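Local coordinates for prophenoloxidase b (Marsupenaeus japonicus, PDB 3WKY), which is the type 3 copper zymogen of a hemolymph phenoloxidase, an enzyme that probably hydroxylates monophenols and oxidises o-diphenols, at residues Phe70-Gln75 and Leu359-Leu364; Asp437-Val440 and Leu446-Phe449; Glu9-Leu14 and His118-Arg123; Leu323-Glu328 and Tyr333-Val338. All coordinates share one frame; numbering follows the deposited sequence.

Of the four contacts, contact 1 alone reaches the dicopper-dioxygen centre: H361 binds one copper and F72 lies against the histidine ring. Contact 3, which joins the N-terminal segment to helix 109-122, is about 26 Å from contact 1 between centres and about 11 Å between nearest atoms. Their segments alternate along the chain. Contact 4 is nested inside the loop that contact 1 closes; its centre is about 27 Å from that of contact 1, and it joins a loop to the start of helix 334-343. Contact 2 stands apart in the Ig-like region, about 43 Å from contact 1 between centres and on the opposite side of the chain's centre.

Contact 1. Residues Phe70-Gln75 and Leu359-Leu364; sequences FAFNKQ and LGHDFL. With CUO (Cu2-o2 cluster), chain J.
H361, on helix 356-365, lays its imidazole flat against the phenyl ring of F72. The centroids are 3.6 Å apart and the planes only 8° from parallel, a face-to-face stack in which F72 CZ sits over the middle of the imidazole. Nearer the backbone, H361 CB adds a CH-pi contact over the same phenyl. F72 CG lies anti to its carbonyl carbon (chi1 -53°), which carries the ring out to the helix. Past the stack, H361 NE2 binds copper CU2 at 2.1 Å, alongside H357 and H397: this is one half of the type 3 copper centre. ND1 donates to the carbonyl of M381, so metal and hydrogen bond together fix the turn of the imidazole. F72 CZ comes 3.5 Å from O2 of the cluster, which lies at the phenyl edge, so F72 borders the dioxygen as well as backing the copper ligand H361. Replacing F72 with an alanine would probably leave one face of H361 without its stacking partner and open a gap beside the dioxygen. D362 reaches 70-75 through two waters. D362 OD1 accepts from a water 2.7 Å away that takes the N-H of F72, and D362 OD2 from a second, also 2.7 Å away, that takes an N-H of N73 ND2. N73 itself stands at the N-cap of helix 74-89, its OD1 accepting from the N of H76.

Contact 2. Residues Asp437-Val440 and Leu446-Phe449; sequences DDYV and LHTF
Y439 and H447 alone join the two segments, approaching from opposite directions. The close approach is polar against carbon: Y439 OH lies 3.2 Å from H447 CE1, the carbon between the two ring nitrogens, and 3.8 Å from H447 NE2. The hydroxyl arrives at the edge of the imidazole, near its plane, and CE1 likewise lies near the plane of the phenol, at its edge. As an aromatic pair the rings are oblique, with centroids 5.9 Å apart and planes at 69°. Y439 CG is anti to the backbone N (chi1 176°), which extends the phenol from the loop toward the strand. Polar fixing of the histidine comes from E432, at the end of strand 424-432, whose OE1 bonds to H447 ND1. V671 packs on Y439 and L665 on H447. The contact lies in the Ig-like region, where the loop between strands 424-432 and 445-456 folds back on the second strand. Because CE1 is flanked by two nitrogens, its C-H is somewhat polarised, and the hydroxyl oxygen in front of it probably gives a mild electrostatic attraction, strengthened if the nearby E432 draws positive charge onto the ring.

Contact 3. Residues Glu9-Leu14 and His118-Arg123; sequences EELRQL and HTYYER
In the helical N-terminal part of this hemocyanin-like chain, a short, loosely formed helix at about 9-12 faces the C-terminal end of helix 109-122, and one tyrosine spans the distance. The backbones stay well apart, L11 CA and Y120 CA being 10.3 Å from each other. With Y120 CG anti to the carbonyl carbon (chi1 -84°), the phenol swings across to the N-terminal segment and its OH comes 3.3 Å from L11 CB, the main direct touch. The same oxygen is 3.9 Å from the backbone N of R12. A water at the edge of the phenol, in its plane, lies 2.7 Å from Y120 OH in a hydrogen bond. A weak bond to this water from R12 NE, at 3.3 Å, holds in one of two arginine conformers and is doubtful. F15 meets the Y120 ring at about 60°, and T131 also packs on it. The buried phenol oxygen therefore meets its polar needs at least partly through water, and any bridge onward to the arginine is likely to be yielding.

Contact 4. Residues Leu323-Glu328 and Tyr333-Val338; sequences LTDNPE and YGINLV
Two hydrogen bonds pin the loop 323-328 to the first turn of helix 334-343. The G334 N-H bonds to T324 O at 2.8 Å. I335 N gives its hydrogen to D325 OD1 at 2.9 Å, on the syn lone pair; D325 CG, anti to the carbonyl carbon (chi1 -77°), turns the carboxylate to the helix start. D325 OD1 also accepts from Y407 and OD2 pairs with K408, both on helix 391-409, so the carboxylate joins loop, helix start and a second helix. With an alanine here, K408 would probably lose its charged mate, and I335 N and Y407 an acceptor. Within the loop, T324 OG1 accepts from N326 N, an ST turn. Apolar contacts lie on both flanks of these bonds. P327 CG stands over one face of the Y333 ring, offset toward the rim, a CH-pi contact 4.1 Å from the centroid; Y333 OH bonds to the P629 carbonyl, and L683 of the second subunit packs on the same residue. L323 splits its branches, CD2 going to L337 CB at 3.7 Å and CD1 to V338 CG2 at 4.1 Å. With a carboxylate at the helix N-terminus, the negative charge probably gains from the helix dipole, and K408, paired with D325 OD2, probably offsets part of that charge.

Contact 1. Residues Phe70-Gln75 and Leu359-Leu364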
loop_
_atom_site.group_PDB
_atom_site.type_symbol
_atom_site.label_atom_id
_atom_site.label_comp_id
_atom_site.label_asym_id
_atom_site.label_seq_id
_atom_site.Cartn_x
_atom_site.Cartn_y
_atom_site.Cartn_z
ATOM N N PHE A 70 -11.232 -13.093 -33.338
ATOM C CA PHE A 70 -10.467 -13.170 -32.102
ATOM C C PHE A 70 -9.913 -14.577 -31.935
ATOM O O PHE A 70 -10.553 -15.461 -31.353
ATOM C CB PHE A 70 -11.349 -12.754 -30.930
ATOM C CG PHE A 70 -11.712 -11.301 -30.956
ATOM C CD1 PHE A 70 -10.731 -10.338 -31.142
ATOM C CD2 PHE A 70 -13.033 -10.898 -30.854
ATOM C CE1 PHE A 70 -11.058 -8.991 -31.188
ATOM C CE2 PHE A 70 -13.365 -9.558 -30.894
ATOM C CZ PHE A 70 -12.380 -8.606 -31.066
ATOM N N ALA A 71 -8.708 -14.772 -32.468
ATOM C CA ALA A 71 -8.149 -16.095 -32.665
ATOM C C ALA A 71 -7.967 -16.911 -31.388
ATOM O O ALA A 71 -7.982 -18.142 -31.433
ATOM C CB ALA A 71 -6.835 -15.991 -33.435
ATOM N N PHE A 72 -7.811 -16.241 -30.247
ATOM C CA PHE A 72 -7.525 -16.958 -29.002
ATOM C C PHE A 72 -8.795 -17.332 -28.264
ATOM O O PHE A 72 -8.753 -18.070 -27.274
ATOM C CB PHE A 72 -6.605 -16.120 -28.097
ATOM C CG PHE A 72 -5.357 -15.661 -28.790
ATOM C CD1 PHE A 72 -4.276 -16.515 -28.924
ATOM C CD2 PHE A 72 -5.281 -14.388 -29.350
ATOM C CE1 PHE A 72 -3.142 -16.108 -29.591
ATOM C CE2 PHE A 72 -4.147 -13.975 -30.019
ATOM C CZ PHE A 72 -3.071 -14.835 -30.129
ATOM N N ASN A 73 -9.918 -16.817 -28.755
ATOM C CA ASN A 73 -11.220 -17.060 -28.156
ATOM C C ASN A 73 -11.827 -18.354 -28.692
ATOM O O ASN A 73 -11.854 -18.585 -29.906
ATOM C CB ASN A 73 -12.145 -15.871 -28.423
ATOM C CG ASN A 73 -13.576 -16.136 -27.991
ATOM O OD1 ASN A 73 -14.381 -16.674 -28.758
ATOM N ND2 ASN A 73 -13.903 -15.754 -26.759
ATOM N N LYS A 74 -12.307 -19.202 -27.787
ATOM C CA LYS A 74 -12.808 -20.535 -28.137
ATOM C C LYS A 74 -13.948 -20.519 -29.160
ATOM O O LYS A 74 -13.989 -21.331 -30.087
ATOM C CB LYS A 74 -13.266 -21.259 -26.872
ATOM C CG LYS A 74 -13.808 -22.660 -27.105
ATOM C CD LYS A 74 -14.561 -23.152 -25.881
ATOM C CE LYS A 74 -14.752 -24.661 -25.912
ATOM N NZ LYS A 74 -15.693 -25.118 -24.849
ATOM N N GLN A 75 -14.890 -19.600 -28.973
ATOM C CA GLN A 75 -16.031 -19.514 -29.870
ATOM C C GLN A 75 -15.617 -19.055 -31.273
ATOM O O GLN A 75 -16.083 -19.612 -32.276
ATOM C CB GLN A 75 -17.118 -18.604 -29.277
ATOM C CG GLN A 75 -17.836 -19.209 -28.069
ATOM C CD GLN A 75 -17.169 -18.900 -26.726
ATOM O OE1 GLN A 75 -16.133 -18.233 -26.657
ATOM N NE2 GLN A 75 -17.775 -19.388 -25.648
ATOM N N LEU A 359 -6.004 -17.690 -23.031
ATOM C CA LEU A 359 -6.826 -16.793 -22.221
ATOM C C LEU A 359 -6.027 -15.570 -21.800
ATOM O O LEU A 359 -6.572 -14.469 -21.707
ATOM C CB LEU A 359 -7.437 -17.508 -21.019
ATOM C CG LEU A 359 -8.754 -18.204 -21.385
ATOM C CD1 LEU A 359 -9.152 -19.220 -20.323
ATOM C CD2 LEU A 359 -9.870 -17.169 -21.576
ATOM N N GLY A 360 -4.730 -15.754 -21.588
ATOM C CA GLY A 360 -3.862 -14.642 -21.231
ATOM C C GLY A 360 -3.894 -13.556 -22.286
ATOM O O GLY A 360 -3.880 -12.378 -21.963
ATOM N N HIS A 361 -3.921 -13.944 -23.563
ATOM C CA HIS A 361 -4.082 -12.954 -24.630
ATOM C C HIS A 361 -5.363 -12.157 -24.458
ATOM O O HIS A 361 -5.387 -10.930 -24.645
ATOM C CB HIS A 361 -4.158 -13.636 -25.981
ATOM C CG HIS A 361 -2.822 -13.845 -26.608
ATOM N ND1 HIS A 361 -2.255 -12.919 -27.452
ATOM C CD2 HIS A 361 -1.938 -14.862 -26.499
ATOM C CE1 HIS A 361 -1.073 -13.360 -27.851
ATOM N NE2 HIS A 361 -0.863 -14.526 -27.276
ATOM N N ASP A 362 -6.436 -12.864 -24.141
ATOM C CA ASP A 362 -7.725 -12.212 -23.968
ATOM C C ASP A 362 -7.815 -11.358 -22.692
ATOM O O ASP A 362 -8.449 -10.302 -22.699
ATOM C CB ASP A 362 -8.849 -13.251 -24.016
ATOM C CG ASP A 362 -9.085 -13.783 -25.427
ATOM O OD1 ASP A 362 -8.690 -13.098 -26.399
ATOM O OD2 ASP A 362 -9.661 -14.883 -25.565
ATOM N N PHE A 363 -7.208 -11.812 -21.599
ATOM C CA PHE A 363 -7.122 -10.961 -20.406
ATOM C C PHE A 363 -6.388 -9.661 -20.726
ATOM O O PHE A 363 -6.824 -8.586 -20.333
ATOM C CB PHE A 363 -6.362 -11.663 -19.282
ATOM C CG PHE A 363 -7.195 -12.592 -18.435
ATOM C CD1 PHE A 363 -7.850 -13.687 -18.991
ATOM C CD2 PHE A 363 -7.277 -12.394 -17.061
ATOM C CE1 PHE A 363 -8.585 -14.554 -18.195
ATOM C CE2 PHE A 363 -8.006 -13.270 -16.254
ATOM C CZ PHE A 363 -8.664 -14.344 -16.822
ATOM N N LEU A 364 -5.254 -9.754 -21.413
ATOM C CA LEU A 364 -4.487 -8.549 -21.724
ATOM C C LEU A 364 -5.263 -7.690 -22.729
ATOM O O LEU A 364 -5.320 -6.464 -22.605
ATOM C CB LEU A 364 -3.083 -8.921 -22.246
ATOM C CG LEU A 364 -2.168 -9.510 -21.166
ATOM C CD1 LEU A 364 -0.937 -10.221 -21.790
ATOM C CD2 LEU A 364 -1.701 -8.444 -20.173
HETATM CU CU1 CUO J . 1.602 -16.726 -31.270
HETATM CU CU2 CUO J . 0.565 -15.910 -27.919
HETATM O O1 CUO J . 0.481 -16.913 -29.627
HETATM O O2 CUO J . 0.400 -15.300 -30.007
HETATM O O HOH W 1 -8.809 -13.749 -29.067
HETATM O O HOH W 2 -12.169 -14.717 -24.699
#

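Contact 2. Residues Asp437-Val440 and Leu446-Phe449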
loop_
_atom_site.group_PDB
_atom_site.type_symbol
_atom_site.label_atom_id
_atom_site.label_comp_id
_atom_site.label_asym_id
_atom_site.label_seq_id
_atom_site.Cartn_x
_atom_site.Cartn_y
_atom_site.Cartn_z
ATOM N N ASP A 437 28.126 -0.889 -55.125
ATOM C CA ASP A 437 29.339 -0.743 -55.921
ATOM C C ASP A 437 30.468 -0.118 -55.106
ATOM O O ASP A 437 30.207 0.744 -54.265
ATOM C CB ASP A 437 29.062 0.105 -57.167
ATOM C CG ASP A 437 28.330 -0.667 -58.248
ATOM O OD1 ASP A 437 28.523 -1.898 -58.329
ATOM O OD2 ASP A 437 27.567 -0.042 -59.017
ATOM N N ASP A 438 31.688 -0.618 -55.332
ATOM C CA ASP A 438 32.910 -0.091 -54.716
ATOM C C ASP A 438 33.065 -0.422 -53.233
ATOM O O ASP A 438 33.874 0.183 -52.523
ATOM C CB ASP A 438 33.041 1.416 -54.948
ATOM C CG ASP A 438 33.214 1.761 -56.409
ATOM O OD1 ASP A 438 34.013 1.076 -57.084
ATOM O OD2 ASP A 438 32.547 2.706 -56.882
ATOM N N TYR A 439 32.301 -1.398 -52.761
ATOM C CA TYR A 439 32.479 -1.865 -51.391
ATOM C C TYR A 439 32.431 -3.376 -51.386
ATOM O O TYR A 439 31.522 -3.975 -51.965
ATOM C CB TYR A 439 31.413 -1.297 -50.445
ATOM C CG TYR A 439 31.506 -1.838 -49.029
ATOM C CD1 TYR A 439 32.539 -1.453 -48.185
ATOM C CD2 TYR A 439 30.555 -2.728 -48.539
ATOM C CE1 TYR A 439 32.632 -1.948 -46.890
ATOM C CE2 TYR A 439 30.640 -3.229 -47.249
ATOM C CZ TYR A 439 31.676 -2.834 -46.430
ATOM O OH TYR A 439 31.758 -3.322 -45.149
ATOM N N VAL A 440 33.425 -3.992 -50.752
ATOM C CA VAL A 440 33.386 -5.424 -50.497
ATOM C C VAL A 440 33.461 -5.641 -48.990
ATOM O O VAL A 440 34.425 -5.230 -48.337
ATOM C CB VAL A 440 34.534 -6.181 -51.199
ATOM C CG1 VAL A 440 34.485 -7.667 -50.840
ATOM C CG2 VAL A 440 34.448 -5.996 -52.715
ATOM N N LEU A 446 28.197 -8.725 -41.182
ATOM C CA LEU A 446 26.879 -8.589 -41.802
ATOM C C LEU A 446 26.341 -7.193 -41.530
ATOM O O LEU A 446 26.672 -6.581 -40.506
ATOM C CB LEU A 446 25.907 -9.635 -41.246
ATOM C CG LEU A 446 26.296 -11.104 -41.440
ATOM C CD1 LEU A 446 25.211 -12.021 -40.886
ATOM C CD2 LEU A 446 26.539 -11.403 -42.914
ATOM N N HIS A 447 25.522 -6.675 -42.443
ATOM C CA HIS A 447 24.958 -5.346 -42.245
ATOM C C HIS A 447 23.439 -5.356 -42.238
ATOM O O HIS A 447 22.802 -6.271 -42.750
ATOM C CB HIS A 447 25.430 -4.363 -43.324
ATOM C CG HIS A 447 26.876 -4.002 -43.228
ATOM N ND1 HIS A 447 27.845 -4.615 -43.992
ATOM C CD2 HIS A 447 27.521 -3.091 -42.458
ATOM C CE1 HIS A 447 29.027 -4.096 -43.698
ATOM N NE2 HIS A 447 28.857 -3.170 -42.773
ATOM N N THR A 448 22.872 -4.326 -41.628
ATOM C CA THR A 448 21.432 -4.099 -41.718
ATOM C C THR A 448 21.212 -2.626 -41.958
ATOM O O THR A 448 22.085 -1.797 -41.682
ATOM C CB THR A 448 20.626 -4.524 -40.459
ATOM O OG1 THR A 448 20.941 -3.658 -39.364
ATOM C CG2 THR A 448 20.896 -5.975 -40.082
ATOM N N PHE A 449 20.064 -2.292 -42.541
ATOM C CA PHE A 449 19.711 -0.889 -42.794
ATOM C C PHE A 449 18.224 -0.768 -43.105
ATOM O O PHE A 449 17.546 -1.780 -43.294
ATOM C CB PHE A 449 20.552 -0.296 -43.939
ATOM C CG PHE A 449 20.802 -1.255 -45.069
ATOM C CD1 PHE A 449 19.756 -1.724 -45.852
ATOM C CD2 PHE A 449 22.089 -1.681 -45.351
ATOM C CE1 PHE A 449 19.986 -2.610 -46.891
ATOM C CE2 PHE A 449 22.329 -2.566 -46.390
ATOM C CZ PHE A 449 21.276 -3.029 -47.160
#

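Contact 3. Residues Glu9-Leu14 and His118-Arg123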
loop_
_atom_site.group_PDB
_atom_site.type_symbol
_atom_site.label_atom_id
_atom_site.label_comp_id
_atom_site.label_asym_id
_atom_site.label_seq_id
_atom_site.Cartn_x
_atom_site.Cartn_y
_atom_site.Cartn_z
ATOM N N GLU A 9 -6.433 -18.655 -59.841
ATOM C CA GLU A 9 -6.355 -17.245 -59.458
ATOM C C GLU A 9 -7.796 -16.723 -59.387
ATOM O O GLU A 9 -8.044 -15.561 -59.088
ATOM C CB GLU A 9 -5.451 -16.454 -60.431
ATOM C CG GLU A 9 -5.569 -14.906 -60.459
ATOM C CD GLU A 9 -5.218 -14.205 -59.142
ATOM O OE1 GLU A 9 -4.109 -13.640 -59.032
ATOM O OE2 GLU A 9 -6.063 -14.172 -58.226
ATOM N N GLU A 10 -8.749 -17.611 -59.654
ATOM C CA GLU A 10 -10.151 -17.329 -59.408
ATOM C C GLU A 10 -10.365 -17.427 -57.897
ATOM O O GLU A 10 -11.101 -16.634 -57.308
ATOM C CB GLU A 10 -11.041 -18.354 -60.111
ATOM C CG GLU A 10 -10.986 -18.336 -61.635
ATOM C CD GLU A 10 -12.242 -18.925 -62.262
ATOM O OE1 GLU A 10 -13.302 -18.920 -61.596
ATOM O OE2 GLU A 10 -12.175 -19.391 -63.418
ATOM N N LEU A 11 -9.715 -18.419 -57.287
ATOM C CA LEU A 11 -9.762 -18.643 -55.839
ATOM C C LEU A 11 -9.137 -17.504 -55.058
ATOM O O LEU A 11 -9.639 -17.092 -54.022
ATOM C CB LEU A 11 -8.998 -19.914 -55.491
ATOM C CG LEU A 11 -9.703 -21.223 -55.793
ATOM C CD1 LEU A 11 -8.710 -22.378 -55.710
ATOM C CD2 LEU A 11 -10.837 -21.401 -54.812
ATOM N N ARG A 12 -8.012 -17.022 -55.557
ATOM C CA ARG A 12 -7.278 -15.929 -54.932
ATOM C C ARG A 12 -8.119 -14.660 -54.880
ATOM O O ARG A 12 -7.953 -13.820 -53.994
ATOM C CB ARG A 12 -6.001 -15.664 -55.719
ATOM C CG ARG A 12 -5.001 -14.766 -55.024
ATOM C CD ARG A 12 -3.642 -14.919 -55.679
ATOM N NE ARG A 12 -3.502 -16.243 -56.283
ATOM C CZ ARG A 12 -2.360 -16.746 -56.739
ATOM N NH1 ARG A 12 -1.240 -16.043 -56.654
ATOM N NH2 ARG A 12 -2.336 -17.960 -57.277
ATOM N N GLN A 13 -9.028 -14.523 -55.838
ATOM C CA GLN A 13 -9.898 -13.355 -55.899
ATOM C C GLN A 13 -10.901 -13.321 -54.750
ATOM O O GLN A 13 -11.448 -12.269 -54.429
ATOM C CB GLN A 13 -10.635 -13.313 -57.238
ATOM C CG GLN A 13 -9.744 -12.972 -58.419
ATOM C CD GLN A 13 -10.500 -12.982 -59.734
ATOM O OE1 GLN A 13 -11.576 -13.578 -59.844
ATOM N NE2 GLN A 13 -9.941 -12.320 -60.738
ATOM N N LEU A 14 -11.145 -14.474 -54.133
ATOM C CA LEU A 14 -12.091 -14.553 -53.024
ATOM C C LEU A 14 -11.572 -13.821 -51.787
ATOM O O LEU A 14 -12.351 -13.457 -50.911
ATOM C CB LEU A 14 -12.375 -16.009 -52.674
ATOM C CG LEU A 14 -12.733 -16.913 -53.853
ATOM C CD1 LEU A 14 -12.612 -18.376 -53.455
ATOM C CD2 LEU A 14 -14.127 -16.615 -54.348
ATOM N N HIS A 118 -6.600 -20.971 -43.764
ATOM C CA HIS A 118 -6.440 -22.287 -43.146
ATOM C C HIS A 118 -6.678 -23.391 -44.171
ATOM O O HIS A 118 -5.999 -24.430 -44.166
ATOM C CB HIS A 118 -7.400 -22.477 -41.972
ATOM C CG HIS A 118 -7.298 -23.822 -41.328
ATOM N ND1 HIS A 118 -6.099 -24.349 -40.882
ATOM C CD2 HIS A 118 -8.238 -24.756 -41.051
ATOM C CE1 HIS A 118 -6.312 -25.540 -40.359
ATOM N NE2 HIS A 118 -7.606 -25.813 -40.447
ATOM N N THR A 119 -7.646 -23.153 -45.047
ATOM C CA THR A 119 -7.994 -24.105 -46.107
ATOM C C THR A 119 -6.822 -24.381 -47.051
ATOM O O THR A 119 -6.610 -25.531 -47.462
ATOM C CB THR A 119 -9.217 -23.611 -46.887
ATOM O OG1 THR A 119 -10.361 -23.640 -46.023
ATOM C CG2 THR A 119 -9.478 -24.501 -48.111
ATOM N N TYR A 120 -6.055 -23.351 -47.392
ATOM C CA TYR A 120 -4.875 -23.561 -48.232
ATOM C C TYR A 120 -3.824 -24.436 -47.550
ATOM O O TYR A 120 -3.097 -25.163 -48.220
ATOM C CB TYR A 120 -4.249 -22.234 -48.659
ATOM C CG TYR A 120 -4.864 -21.589 -49.880
ATOM C CD1 TYR A 120 -6.132 -21.022 -49.826
ATOM C CD2 TYR A 120 -4.163 -21.515 -51.081
ATOM C CE1 TYR A 120 -6.692 -20.411 -50.930
ATOM C CE2 TYR A 120 -4.720 -20.896 -52.198
ATOM C CZ TYR A 120 -5.987 -20.350 -52.110
ATOM O OH TYR A 120 -6.558 -19.735 -53.203
ATOM N N TYR A 121 -3.729 -24.367 -46.222
ATOM C CA TYR A 121 -2.798 -25.228 -45.503
ATOM C C TYR A 121 -3.310 -26.662 -45.423
ATOM O O TYR A 121 -2.540 -27.611 -45.510
ATOM C CB TYR A 121 -2.517 -24.693 -44.083
ATOM C CG TYR A 121 -1.595 -23.506 -44.101
ATOM C CD1 TYR A 121 -0.227 -23.681 -44.263
ATOM C CD2 TYR A 121 -2.087 -22.211 -43.974
ATOM C CE1 TYR A 121 0.628 -22.607 -44.300
ATOM C CE2 TYR A 121 -1.234 -21.124 -44.012
ATOM C CZ TYR A 121 0.125 -21.338 -44.178
ATOM O OH TYR A 121 0.990 -20.281 -44.227
ATOM N N GLU A 122 -4.614 -26.824 -45.263
ATOM C CA GLU A 122 -5.186 -28.145 -45.026
ATOM C C GLU A 122 -5.451 -28.918 -46.318
ATOM O O GLU A 122 -5.315 -30.140 -46.352
ATOM C CB GLU A 122 -6.469 -28.043 -44.196
ATOM C CG GLU A 122 -6.233 -28.016 -42.689
ATOM C CD GLU A 122 -5.497 -29.254 -42.199
ATOM O OE1 GLU A 122 -4.275 -29.169 -41.966
ATOM O OE2 GLU A 122 -6.140 -30.315 -42.053
ATOM N N ARG A 123 -5.834 -28.212 -47.380
ATOM C CA ARG A 123 -6.105 -28.908 -48.646
ATOM C C ARG A 123 -4.795 -29.249 -49.351
ATOM O O ARG A 123 -3.901 -28.403 -49.462
ATOM C CB ARG A 123 -7.003 -28.084 -49.569
ATOM C CG ARG A 123 -8.477 -28.053 -49.157
ATOM C CD ARG A 123 -9.320 -27.335 -50.209
ATOM N NE ARG A 123 -9.385 -28.063 -51.483
ATOM C CZ ARG A 123 -10.379 -28.882 -51.830
ATOM N NH1 ARG A 123 -11.399 -29.082 -51.005
ATOM N NH2 ARG A 123 -10.360 -29.501 -53.009
HETATM O O HOH W 3 -4.829 -19.088 -55.182
#

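Contact 4. Residues Leu323-Glu328 and Tyr333-Val338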
loop_
_atom_site.group_PDB
_atom_site.type_symbol
_atom_site.label_atom_id
_atom_site.label_comp_id
_atom_site.label_asym_id
_atom_site.label_seq_id
_atom_site.Cartn_x
_atom_site.Cartn_y
_atom_site.Cartn_z
ATOM N N LEU A 323 6.696 -37.229 -18.715
ATOM C CA LEU A 323 7.279 -36.163 -19.522
ATOM C C LEU A 323 8.757 -36.445 -19.739
ATOM O O LEU A 323 9.537 -36.488 -18.786
ATOM C CB LEU A 323 7.152 -34.806 -18.806
ATOM C CG LEU A 323 5.741 -34.290 -18.561
ATOM C CD1 LEU A 323 5.825 -32.968 -17.762
ATOM C CD2 LEU A 323 5.013 -34.065 -19.886
ATOM N N THR A 324 9.160 -36.637 -20.991
ATOM C CA THR A 324 10.586 -36.834 -21.271
ATOM C C THR A 324 10.927 -36.394 -22.685
ATOM O O THR A 324 10.130 -36.599 -23.604
ATOM C CB THR A 324 11.009 -38.322 -21.053
ATOM O OG1 THR A 324 12.413 -38.459 -21.290
ATOM C CG2 THR A 324 10.249 -39.261 -21.995
ATOM N N ASP A 325 12.095 -35.774 -22.864
ATOM C CA ASP A 325 12.565 -35.453 -24.204
ATOM C C ASP A 325 13.561 -36.517 -24.688
ATOM O O ASP A 325 14.227 -36.330 -25.707
ATOM C CB ASP A 325 13.194 -34.056 -24.273
ATOM C CG ASP A 325 12.147 -32.929 -24.302
ATOM O OD1 ASP A 325 10.943 -33.213 -24.116
ATOM O OD2 ASP A 325 12.537 -31.760 -24.511
ATOM N N ASN A 326 13.653 -37.610 -23.928
ATOM C CA ASN A 326 14.336 -38.845 -24.358
ATOM C C ASN A 326 13.269 -39.947 -24.487
ATOM O O ASN A 326 13.289 -40.916 -23.728
ATOM C CB ASN A 326 15.344 -39.329 -23.298
ATOM C CG ASN A 326 16.608 -38.466 -23.192
ATOM O OD1 ASN A 326 17.035 -37.808 -24.140
ATOM N ND2 ASN A 326 17.236 -38.511 -22.017
ATOM N N PRO A 327 12.308 -39.798 -25.410
ATOM C CA PRO A 327 11.180 -40.733 -25.354
ATOM C C PRO A 327 11.510 -42.128 -25.902
ATOM O O PRO A 327 12.466 -42.284 -26.655
ATOM C CB PRO A 327 10.147 -40.080 -26.271
ATOM C CG PRO A 327 10.966 -39.326 -27.265
ATOM C CD PRO A 327 12.182 -38.844 -26.530
ATOM N N GLU A 328 10.714 -43.116 -25.512
ATOM C CA GLU A 328 10.729 -44.419 -26.168
ATOM C C GLU A 328 10.143 -44.251 -27.558
ATOM O O GLU A 328 9.442 -43.271 -27.832
ATOM C CB GLU A 328 9.874 -45.414 -25.385
ATOM C CG GLU A 328 10.411 -45.749 -24.005
ATOM C CD GLU A 328 9.449 -46.602 -23.207
ATOM O OE1 GLU A 328 8.428 -47.032 -23.776
ATOM O OE2 GLU A 328 9.710 -46.839 -22.011
ATOM N N TYR A 333 6.889 -36.579 -26.961
ATOM C CA TYR A 333 7.944 -35.782 -26.347
ATOM C C TYR A 333 7.348 -34.943 -25.218
ATOM O O TYR A 333 6.264 -34.370 -25.376
ATOM C CB TYR A 333 8.550 -34.817 -27.370
ATOM C CG TYR A 333 9.285 -35.484 -28.516
ATOM C CD1 TYR A 333 8.583 -36.126 -29.539
ATOM C CD2 TYR A 333 10.666 -35.455 -28.585
ATOM C CE1 TYR A 333 9.247 -36.736 -30.590
ATOM C CE2 TYR A 333 11.342 -36.063 -29.638
ATOM C CZ TYR A 333 10.620 -36.698 -30.635
ATOM O OH TYR A 333 11.288 -37.300 -31.686
ATOM N N GLY A 334 8.057 -34.851 -24.097
ATOM C CA GLY A 334 7.569 -34.064 -22.973
ATOM C C GLY A 334 7.338 -32.607 -23.342
ATOM O O GLY A 334 6.333 -32.018 -22.928
ATOM N N ILE A 335 8.260 -32.018 -24.096
ATOM C CA ILE A 335 8.092 -30.630 -24.547
ATOM C C ILE A 335 6.795 -30.461 -25.348
ATOM O O ILE A 335 6.103 -29.432 -25.228
ATOM C CB ILE A 335 9.324 -30.132 -25.351
ATOM C CG1 ILE A 335 9.117 -28.696 -25.862
ATOM C CG2 ILE A 335 9.639 -31.071 -26.534
ATOM C CD1 ILE A 335 8.939 -27.655 -24.719
ATOM N N ASN A 336 6.432 -31.475 -26.139
ATOM C CA ASN A 336 5.189 -31.419 -26.901
ATOM C C ASN A 336 3.962 -31.485 -25.997
ATOM O O ASN A 336 3.003 -30.735 -26.183
ATOM C CB ASN A 336 5.110 -32.545 -27.934
ATOM C CG ASN A 336 3.932 -32.374 -28.873
ATOM O OD1 ASN A 336 3.761 -31.315 -29.487
ATOM N ND2 ASN A 336 3.099 -33.399 -28.971
ATOM N N LEU A 337 3.994 -32.395 -25.022
ATOM C CA LEU A 337 2.893 -32.538 -24.068
ATOM C C LEU A 337 2.672 -31.259 -23.265
ATOM O O LEU A 337 1.521 -30.872 -23.005
ATOM C CB LEU A 337 3.178 -33.704 -23.110
ATOM C CG LEU A 337 3.010 -35.088 -23.749
ATOM C CD1 LEU A 337 3.703 -36.151 -22.902
ATOM C CD2 LEU A 337 1.532 -35.423 -23.919
ATOM N N VAL A 338 3.770 -30.622 -22.854
ATOM C CA VAL A 338 3.680 -29.355 -22.098
ATOM C C VAL A 338 3.118 -28.269 -23.007
ATOM O O VAL A 338 2.238 -27.501 -22.598
ATOM C CB VAL A 338 5.070 -28.945 -21.530
ATOM C CG1 VAL A 338 5.027 -27.531 -20.925
ATOM C CG2 VAL A 338 5.523 -29.947 -20.480
#